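Local coordinates for CurB (Lyngbya majuscula, PDB 5KP7), which is probably an acyl carrier protein of curacin biosynthesis, carrying intermediates on a covalently attached 4'-phosphopantetheine arm, at residues L59-S63 / V64-E68. Numbering follows the deposited sequence.
With PNS (4'-phosphopantetheine), chain E.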
ATOM      1  N   LEU B  59     -22.596   3.363 -16.590  1.00 49.77           N
ATOM      2  CA  LEU B  59     -22.379   4.659 -17.275  1.00 49.35           C
ATOM      3  C   LEU B  59     -20.900   5.016 -17.577  1.00 49.20           C
ATOM      4  O   LEU B  59     -20.636   6.031 -18.233  1.00 50.13           O
ATOM      5  CB  LEU B  59     -23.011   5.797 -16.453  1.00 49.50           C
ATOM      6  CG  LEU B  59     -24.465   6.249 -16.700  1.00 51.44           C
ATOM      7  CD1 LEU B  59     -25.292   5.343 -17.615  1.00 53.08           C
ATOM      8  CD2 LEU B  59     -25.166   6.478 -15.367  1.00 50.06           C
ATOM      9  N   GLY B  60     -19.949   4.215 -17.093  1.00 51.82           N
ATOM     10  CA  GLY B  60     -18.522   4.443 -17.338  1.00 49.08           C
ATOM     11  C   GLY B  60     -17.840   5.351 -16.327  1.00 45.32           C
ATOM     12  O   GLY B  60     -16.764   5.878 -16.599  1.00 45.74           O
ATOM     13  N   ILE B  61     -18.432   5.537 -15.155  1.00 41.86           N
ATOM     14  CA  ILE B  61     -17.834   6.408 -14.146  1.00 39.69           C
ATOM     15  C   ILE B  61     -16.906   5.568 -13.281  1.00 37.07           C
ATOM     16  O   ILE B  61     -17.331   4.560 -12.725  1.00 35.90           O
ATOM     17  CB  ILE B  61     -18.909   7.121 -13.325  1.00 40.32           C
ATOM     18  CG1 ILE B  61     -19.769   7.919 -14.342  1.00 43.64           C
ATOM     19  CG2 ILE B  61     -18.277   7.987 -12.225  1.00 38.17           C
ATOM     20  CD1 ILE B  61     -20.508   9.100 -13.800  1.00 45.72           C
ATOM     21  N   ASP B  62     -15.650   5.997 -13.190  1.00 35.91           N
ATOM     22  CA  ASP B  62     -14.610   5.190 -12.564  1.00 35.69           C
ATOM     23  C   ASP B  62     -14.675   5.233 -11.042  1.00 34.51           C
ATOM     24  O   ASP B  62     -15.474   5.965 -10.448  1.00 32.58           O
ATOM     25  CB  ASP B  62     -13.224   5.531 -13.128  1.00 37.45           C
ATOM     26  CG  ASP B  62     -12.628   6.819 -12.585  1.00 38.61           C
ATOM     27  OD1 ASP B  62     -12.971   7.319 -11.486  1.00 38.04           O
ATOM     28  OD2 ASP B  62     -11.730   7.333 -13.281  1.00 41.98           O
ATOM     29  N   SER B  63     -13.800   4.455 -10.408  1.00 34.25           N
ATOM     30  CA  SER B  63     -13.907   4.228  -8.975  1.00 33.79           C
ATOM     31  C   SER B  63     -13.768   5.518  -8.156  1.00 32.27           C
ATOM     32  O   SER B  63     -14.550   5.776  -7.237  1.00 33.04           O
ATOM     33  CB  SER B  63     -12.850   3.196  -8.528  1.00 35.35           C
ATOM     34  OG  SER B  63     -12.953   1.992  -9.305  1.00 38.69           O
ATOM     35  N   VAL B  64     -12.818   6.359  -8.547  1.00 31.22           N
ATOM     36  CA  VAL B  64     -12.564   7.588  -7.830  1.00 30.56           C
ATOM     37  C   VAL B  64     -13.765   8.542  -7.994  1.00 29.72           C
ATOM     38  O   VAL B  64     -14.219   9.156  -7.039  1.00 28.94           O
ATOM     39  CB  VAL B  64     -11.273   8.258  -8.337  1.00 32.15           C
ATOM     40  CG1 VAL B  64     -11.099   9.624  -7.699  1.00 33.61           C
ATOM     41  CG2 VAL B  64     -10.065   7.365  -8.019  1.00 33.78           C
ATOM     42  N   ASN B  65     -14.254   8.647  -9.224  1.00 30.03           N
ATOM     43  CA  ASN B  65     -15.330   9.569  -9.529  1.00 31.71           C
ATOM     44  C   ASN B  65     -16.672   9.134  -8.951  1.00 31.48           C
ATOM     45  O   ASN B  65     -17.489   9.992  -8.652  1.00 31.67           O
ATOM     46  CB  ASN B  65     -15.420   9.769 -11.043  1.00 33.70           C
ATOM     47  CG  ASN B  65     -14.360  10.710 -11.557  1.00 36.06           C
ATOM     48  OD1 ASN B  65     -13.833  11.521 -10.808  1.00 38.13           O
ATOM     49  ND2 ASN B  65     -14.070  10.632 -12.838  1.00 38.26           N
ATOM     50  N   ARG B  66     -16.898   7.830  -8.767  1.00 31.40           N
ATOM     51  CA  ARG B  66     -18.126   7.380  -8.080  1.00 32.42           C
ATOM     52  C   ARG B  66     -18.145   7.881  -6.646  1.00 32.12           C
ATOM     53  O   ARG B  66     -19.157   8.390  -6.178  1.00 34.12           O
ATOM     54  CB  ARG B  66     -18.288   5.866  -8.118  1.00 33.12           C
ATOM     55  CG  ARG B  66     -18.539   5.310  -9.498  1.00 34.68           C
ATOM     56  CD  ARG B  66     -19.002   3.857  -9.453  1.00 36.17           C
ATOM     57  NE  ARG B  66     -18.036   2.904  -8.891  1.00 36.04           N
ATOM     58  CZ  ARG B  66     -17.065   2.279  -9.555  1.00 37.17           C
ATOM     59  NH1 ARG B  66     -16.814   2.524 -10.840  1.00 38.05           N
ATOM     60  NH2 ARG B  66     -16.295   1.410  -8.909  1.00 38.78           N
ATOM     61  N   ALA B  67     -17.017   7.776  -5.953  1.00 30.22           N
ATOM     62  CA  ALA B  67     -16.893   8.375  -4.621  1.00 30.91           C
ATOM     63  C   ALA B  67     -17.025   9.900  -4.616  1.00 31.43           C
ATOM     64  O   ALA B  67     -17.653  10.483  -3.705  1.00 31.54           O
ATOM     65  CB  ALA B  67     -15.591   7.952  -3.969  1.00 31.17           C
ATOM     66  N   GLU B  68     -16.450  10.552  -5.628  1.00 32.32           N
ATOM     67  CA  GLU B  68     -16.514  12.018  -5.739  1.00 34.92           C
ATOM     68  C   GLU B  68     -17.972  12.492  -5.836  1.00 34.63           C
ATOM     69  O   GLU B  68     -18.364  13.461  -5.162  1.00 34.90           O
ATOM     70  CB  GLU B  68     -15.696  12.504  -6.952  1.00 37.61           C
ATOM     71  CG  GLU B  68     -15.338  13.977  -6.934  1.00 42.74           C
ATOM     72  CD  GLU B  68     -14.199  14.316  -6.002  1.00 45.14           C
ATOM     73  OE1 GLU B  68     -13.551  13.374  -5.475  1.00 47.43           O
ATOM     74  OE2 GLU B  68     -13.918  15.534  -5.854  1.00 50.82           O
TER
HETATM   75  O23 PNS E 100     -12.004   2.412 -11.474  1.00 38.20           O
HETATM   76  P24 PNS E 100     -12.655   1.345 -10.624  1.00 37.23           P
HETATM   77  O26 PNS E 100     -13.816   0.554 -11.185  1.00 40.51           O
HETATM   78  O27 PNS E 100     -11.558   0.214 -10.220  1.00 40.99           O
HETATM   79  C28 PNS E 100     -10.274   0.557  -9.715  1.00 39.87           C
HETATM   80  C29 PNS E 100      -9.197  -0.392 -10.242  1.00 38.85           C
HETATM   81  C30 PNS E 100      -7.844  -0.237  -9.563  1.00 38.85           C
HETATM   82  C31 PNS E 100      -9.494  -1.148 -11.560  1.00 38.01           C
HETATM   83  C32 PNS E 100      -9.613  -1.736  -9.447  1.00 39.92           C
HETATM   84  O33 PNS E 100      -8.736  -2.857  -9.748  1.00 35.92           O
HETATM   85  C34 PNS E 100      -9.702  -1.743  -7.934  1.00 42.86           C
HETATM   86  O35 PNS E 100     -10.712  -1.336  -7.368  1.00 43.33           O
HETATM   87  N36 PNS E 100      -8.605  -2.121  -7.279  1.00 43.80           N
HETATM   88  C37 PNS E 100      -8.347  -1.714  -5.916  1.00 44.93           C
HETATM   89  C38 PNS E 100      -9.002  -2.566  -4.858  1.00 47.82           C
HETATM   90  C39 PNS E 100      -8.560  -1.927  -3.563  1.00 51.09           C
HETATM   91  O40 PNS E 100      -7.540  -2.320  -3.011  1.00 50.70           O
HETATM   92  N41 PNS E 100      -9.311  -0.916  -3.113  1.00 49.41           N
HETATM   93  C42 PNS E 100      -8.955  -0.237  -1.887  1.00 49.87           C
HETATM   94  C43 PNS E 100      -9.729   1.048  -1.686  1.00 49.35           C
HETATM   95  S44 PNS E 100      -9.205   1.661  -0.073  1.00 48.39           S
HETATM   96  O   HOH W   1     -14.925   8.519 -14.544  1.00 38.68           O
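The guanidinium of Arg66 lies with one face over Ser63 CA, which sits near the rim, 3.6 Å above the plane, while Ile61 O and O26 of the 4'-phosphopantetheine phosphate meet it at the edge. Arg66 NH1 donates to Ile61 O at 2.8 Å, in the carbonyl plane. The second edge bond, from Arg66 NH2 to PNS O26, is weak at 3.5 Å. Arg66 CG passes 3.3 Å from Asp62 O; beyond it a bend at chi3 turns the guanidinium toward Ile61 O and the phosphate. The Asp62 carbonyl also accepts from Arg66 N.

Asp62 is the N-cap: its OD1 accepts a hydrogen bond from Asn65 N at 2.9 Å, nearly straight (168°) and met nearly along the C-O axis. With chi1 at 77°, CG takes the rotamer flanked by both backbone branches, which swings OD1 back to the amide N-H groups at the start of the helix. The carboxylate lies 17° from the plane of the Asn65 amide. One water links Asn65 ND2 to Asp62 N, and Ile61 CG2 packs on Asn65 CB at 3.6 Å.

Ser63, first residue of helix 63-76, carries the prosthetic group through its OG-P24 bond, and its own N donates to PNS O23 at 2.9 Å. Arg66 NH2 also forms a salt bridge to an acidic side chain of a different, partner protein. Aspartate followed by the modified serine at a helix start is the carrier-protein attachment motif; here the helix N-terminus and Arg66 probably both help to stabilise the phosphodiester's negative charge.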